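PDB 4CPD: alcohol dehydrogenase from Thermus sp., which probably catalyses the reversible, NAD-dependent oxidation of alcohols to aldehydes or ketones as a zinc-containing medium-chain dehydrogenase. Local coordinates for residues A184-Q189 with R310-R315; E235-V240 with L254-P259. One frame throughout, in Å; residues are numbered along the deposited sequence.

In the fold
Both contacts lie in or against the coenzyme-binding domain, where a six-stranded parallel sheet is flanked by helices. Their centres lie 22 Å apart, and their nearest atoms are about 7 Å apart, so they do not touch. Interaction 1 joins helix 179-190, which follows strand 171-175, to the loop between helix 295-307 and strand 319-322. Interaction 2, at 235-240 and 254-259, falls between those two segments in sequence and joins the start of strand 239-242 to the end of helix 247-256, within one beta-alpha-beta unit. Strands 171-175 and 239-242 are neighbours in the sheet. The first contact thus fastens a late loop onto the first Rossmann helix, while the second ties the two ends of a strand-helix step together beside the second subunit.

Interaction 1 (A184-Q189 with R310-R315)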
# COMPACT_ATOMS: atom_id res chain seq x y z
N ALA A 184 -9.14 17.37 0.96
CA ALA A 184 -8.95 16.21 1.81
C ALA A 184 -9.48 16.48 3.20
O ALA A 184 -10.20 15.64 3.77
CB ALA A 184 -7.47 15.85 1.89
N ILE A 185 -9.14 17.64 3.75
CA ILE A 185 -9.64 18.01 5.07
C ILE A 185 -11.16 17.95 5.15
O ILE A 185 -11.72 17.27 6.00
CB ILE A 185 -9.15 19.39 5.48
CG1 ILE A 185 -7.67 19.34 5.75
CG2 ILE A 185 -9.84 19.83 6.75
CD1 ILE A 185 -7.02 20.71 5.76
N GLU A 186 -11.83 18.64 4.24
CA GLU A 186 -13.29 18.65 4.24
C GLU A 186 -13.83 17.23 4.14
O GLU A 186 -14.70 16.88 4.89
CB GLU A 186 -13.82 19.49 3.08
CG GLU A 186 -15.26 19.94 3.22
CD GLU A 186 -15.74 20.83 2.06
OE1 GLU A 186 -14.92 21.33 1.26
OE2 GLU A 186 -16.95 21.06 1.96
N VAL A 187 -13.30 16.44 3.21
CA VAL A 187 -13.80 15.08 2.98
C VAL A 187 -13.60 14.27 4.24
O VAL A 187 -14.51 13.57 4.70
CB VAL A 187 -13.05 14.36 1.84
CG1 VAL A 187 -13.42 12.88 1.80
CG2 VAL A 187 -13.32 15.02 0.50
N ALA A 188 -12.40 14.36 4.81
CA ALA A 188 -12.10 13.56 5.99
C ALA A 188 -13.16 13.81 7.06
O ALA A 188 -13.69 12.87 7.67
CB ALA A 188 -10.72 13.88 6.51
N GLN A 189 -13.49 15.07 7.26
CA GLN A 189 -14.61 15.47 8.14
C GLN A 189 -15.89 14.71 7.87
O GLN A 189 -16.38 14.01 8.71
CB GLN A 189 -14.93 16.95 7.96
CG GLN A 189 -15.69 17.53 9.12
CD GLN A 189 -14.77 17.77 10.30
OE1 GLN A 189 -13.58 18.01 10.12
NE2 GLN A 189 -15.31 17.70 11.51
N ARG A 310 -23.26 18.15 1.01
CA ARG A 310 -22.31 17.64 2.02
C ARG A 310 -20.91 18.18 1.84
O ARG A 310 -20.17 18.32 2.81
CB ARG A 310 -22.26 16.11 2.04
CG ARG A 310 -23.63 15.45 2.12
CD ARG A 310 -24.34 15.63 3.46
NE ARG A 310 -23.86 14.62 4.38
CZ ARG A 310 -23.03 14.84 5.40
NH1 ARG A 310 -22.60 16.06 5.71
NH2 ARG A 310 -22.65 13.81 6.14
N LEU A 311 -20.54 18.51 0.61
CA LEU A 311 -19.26 19.14 0.32
C LEU A 311 -19.44 20.42 -0.49
O LEU A 311 -20.25 20.52 -1.43
CB LEU A 311 -18.38 18.16 -0.46
CG LEU A 311 -17.94 16.92 0.31
CD1 LEU A 311 -17.31 15.90 -0.62
CD2 LEU A 311 -16.97 17.32 1.40
N GLN A 312 -18.62 21.40 -0.14
CA GLN A 312 -18.71 22.73 -0.72
C GLN A 312 -17.34 23.23 -1.13
O GLN A 312 -16.85 24.21 -0.59
CB GLN A 312 -19.35 23.67 0.29
CG GLN A 312 -20.53 23.01 0.98
CD GLN A 312 -21.35 24.00 1.75
OE1 GLN A 312 -20.81 24.87 2.44
NE2 GLN A 312 -22.68 23.88 1.64
N PRO A 313 -16.73 22.55 -2.09
CA PRO A 313 -15.37 22.90 -2.45
C PRO A 313 -15.19 24.29 -3.01
O PRO A 313 -14.14 24.87 -2.83
CB PRO A 313 -15.04 21.89 -3.56
CG PRO A 313 -16.38 21.49 -4.14
CD PRO A 313 -17.31 21.50 -2.96
N GLU A 314 -16.20 24.83 -3.69
CA GLU A 314 -16.11 26.19 -4.28
C GLU A 314 -15.76 27.29 -3.26
O GLU A 314 -15.24 28.34 -3.65
CB GLU A 314 -17.39 26.59 -5.06
CG GLU A 314 -18.57 27.02 -4.19
CD GLU A 314 -19.30 25.85 -3.58
OE1 GLU A 314 -18.80 24.68 -3.66
OE2 GLU A 314 -20.39 26.09 -3.03
N ARG A 315 -16.00 27.05 -1.98
CA ARG A 315 -15.60 28.02 -0.98
C ARG A 315 -14.11 28.39 -1.04
O ARG A 315 -13.70 29.42 -0.54
CB ARG A 315 -15.92 27.52 0.44
CG ARG A 315 -17.30 26.94 0.64
CD ARG A 315 -17.70 27.01 2.10
NE ARG A 315 -18.27 28.33 2.38
CZ ARG A 315 -19.55 28.59 2.63
NH1 ARG A 315 -20.46 27.62 2.69
NH2 ARG A 315 -19.93 29.85 2.84
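Glu186 reaches from helix 179-190 across Leu311 to the backbone of Gln312. With CG anti to the backbone N (chi1 -161°) and the rest of the chain extended, its carboxylate is carried clear of the helix. CB of Glu186 passes Leu311 CD2 at 4.2 Å, CG comes to 3.6 Å from the same methyl, and CD lies 3.8 Å from it. The side chains run antiparallel alongside each other, the methylenes of Glu186 lying on the Leu311 methyl. At the tip, Glu186 OE2 accepts the amide of Gln312, N to OE2 2.7 Å, on its syn side and somewhat out of the carboxylate plane; the N-H...O angle of 167° makes this a nearly straight bond. OE1 only passes the Gln312 carbonyl group without bonding to it. A long acid suits this site because it can satisfy a loop amide just before Pro313 and the 3-10 turn. Leu311 also packs its CD1 against Val187 CG2 at 4.2 Å and rests on Leu305 and Leu306 of helix 295-307. Helix 179-190, the helix after the first strand of a Rossmann fold, thereby packs against the loop that runs from helix 295-307 to strand 319-322.

Interaction 2 (E235-V240 with L254-P259); sequences EGPDLV and LEMVRP
Arg258 sets its CG between its own backbone N and carbonyl carbon (chi1 75°) and then runs extended to NE, while Asp238 turns its carboxylate beside its backbone N (chi1 -60°), and the two charged ends meet. The pair lies in the Rossmann beta-alpha-beta unit of strand 239-242, helix 247-256 and strand 262-265, where the turn after the helix returns to the start of the first strand. They form a side-on salt bridge, both nitrogens bonding to one oxygen: Asp238 OD1 lies 2.7 Å from Arg258 NE and 3.1 Å from NH2. OD1 sits in the guanidinium plane, yet the carboxylate stands almost perpendicular to it, at 84°. NE approaches OD1 from above the carboxylate plane, whereas NH2 donates to the anti lone pair of OD1. OD2 of Asp238 is held by the amide of Ser171, which helps fix the acid's rotation.

Arginine suits the site because NH1 is left for Pro259 O, at 2.8 Å, and for Gln99 of the second subunit. Glu235 runs alongside, but its OE1 pairs with Arg97 of that subunit. A leucine in place of Arg258 would probably leave Asp238 OD1 without its charged mate and lose the bonds to Pro259 O and to Gln99 of the second subunit. At Gly236 a CB would collide with Met256 O and Arg258 N; without one, Gly236 CA lies 3.5 Å from Met256 O, a CA-H...O contact.

Deeper in, apolar residues suit the space between helix end and sheet: Pro237 CD packs on Met256 CG at 4.2 Å, and of the branched pair, Val240 CG2 approaches Val257 CB at 3.7 Å. Between the polar and apolar halves, the amide N of Arg258 donates to Pro237 O across 3.1 Å.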
# COMPACT_ATOMS: atom_id res chain seq x y z
N GLU A 235 0.94 7.84 19.37
CA GLU A 235 1.01 6.77 18.40
C GLU A 235 1.32 7.36 17.03
O GLU A 235 2.26 6.96 16.36
CB GLU A 235 -0.34 6.05 18.32
CG GLU A 235 -0.80 5.35 19.60
CD GLU A 235 -2.12 4.54 19.43
OE1 GLU A 235 -2.94 4.87 18.52
OE2 GLU A 235 -2.37 3.57 20.20
N GLY A 236 0.54 8.36 16.65
CA GLY A 236 0.52 8.88 15.29
C GLY A 236 -0.90 8.67 14.79
O GLY A 236 -1.69 7.90 15.38
N PRO A 237 -1.26 9.35 13.70
CA PRO A 237 -2.58 9.15 13.09
C PRO A 237 -2.72 7.80 12.32
O PRO A 237 -1.73 7.20 11.86
CB PRO A 237 -2.68 10.33 12.14
CG PRO A 237 -1.26 10.60 11.74
CD PRO A 237 -0.40 10.22 12.90
N ASP A 238 -3.95 7.34 12.19
CA ASP A 238 -4.24 6.13 11.46
C ASP A 238 -3.88 6.25 9.97
O ASP A 238 -3.40 5.30 9.37
CB ASP A 238 -5.71 5.80 11.60
CG ASP A 238 -6.11 5.59 13.04
OD1 ASP A 238 -5.83 4.49 13.56
OD2 ASP A 238 -6.65 6.54 13.67
N LEU A 239 -4.12 7.43 9.41
CA LEU A 239 -3.88 7.69 7.99
C LEU A 239 -3.15 9.01 7.76
O LEU A 239 -3.44 10.00 8.41
CB LEU A 239 -5.24 7.71 7.29
CG LEU A 239 -5.28 8.12 5.83
CD1 LEU A 239 -4.31 7.34 4.97
CD2 LEU A 239 -6.69 7.92 5.31
N VAL A 240 -2.16 9.02 6.86
CA VAL A 240 -1.56 10.27 6.41
C VAL A 240 -1.80 10.42 4.93
O VAL A 240 -1.48 9.52 4.16
CB VAL A 240 -0.05 10.34 6.63
CG1 VAL A 240 0.50 11.68 6.19
CG2 VAL A 240 0.25 10.14 8.08
N LEU A 254 5.86 9.08 6.56
CA LEU A 254 6.22 7.74 7.03
C LEU A 254 6.70 7.70 8.49
O LEU A 254 6.48 6.73 9.20
CB LEU A 254 7.25 7.11 6.09
CG LEU A 254 6.62 6.73 4.75
CD1 LEU A 254 7.68 6.49 3.71
CD2 LEU A 254 5.74 5.49 4.85
N GLU A 255 7.34 8.77 8.93
CA GLU A 255 7.71 8.88 10.32
C GLU A 255 6.46 9.16 11.18
O GLU A 255 6.24 8.56 12.24
CB GLU A 255 8.71 10.02 10.47
CG GLU A 255 9.51 9.93 11.77
CD GLU A 255 10.58 11.01 11.88
OE1 GLU A 255 10.76 11.79 10.92
OE2 GLU A 255 11.24 11.04 12.94
N MET A 256 5.65 10.09 10.71
CA MET A 256 4.49 10.56 11.43
C MET A 256 3.42 9.46 11.70
O MET A 256 2.89 9.35 12.81
CB MET A 256 3.93 11.69 10.58
CG MET A 256 2.71 12.43 11.07
SD MET A 256 2.31 13.70 9.84
CE MET A 256 3.76 14.74 9.87
N VAL A 257 3.11 8.66 10.68
CA VAL A 257 1.98 7.73 10.74
C VAL A 257 2.23 6.73 11.85
O VAL A 257 3.38 6.37 12.09
CB VAL A 257 1.77 7.00 9.38
CG1 VAL A 257 2.92 6.04 9.09
CG2 VAL A 257 0.44 6.26 9.33
N ARG A 258 1.17 6.29 12.53
CA ARG A 258 1.31 5.25 13.54
C ARG A 258 1.75 3.92 12.95
O ARG A 258 1.51 3.64 11.79
CB ARG A 258 0.00 5.03 14.32
CG ARG A 258 -1.12 4.28 13.60
CD ARG A 258 -2.20 3.89 14.60
NE ARG A 258 -3.42 3.32 14.01
CZ ARG A 258 -3.57 2.06 13.59
NH1 ARG A 258 -2.58 1.17 13.65
NH2 ARG A 258 -4.73 1.68 13.10
N PRO A 259 2.38 3.09 13.77
CA PRO A 259 2.55 1.70 13.41
C PRO A 259 1.24 1.10 12.97
O PRO A 259 0.20 1.37 13.57
CB PRO A 259 3.01 1.05 14.72
CG PRO A 259 3.75 2.14 15.43
CD PRO A 259 2.99 3.39 15.09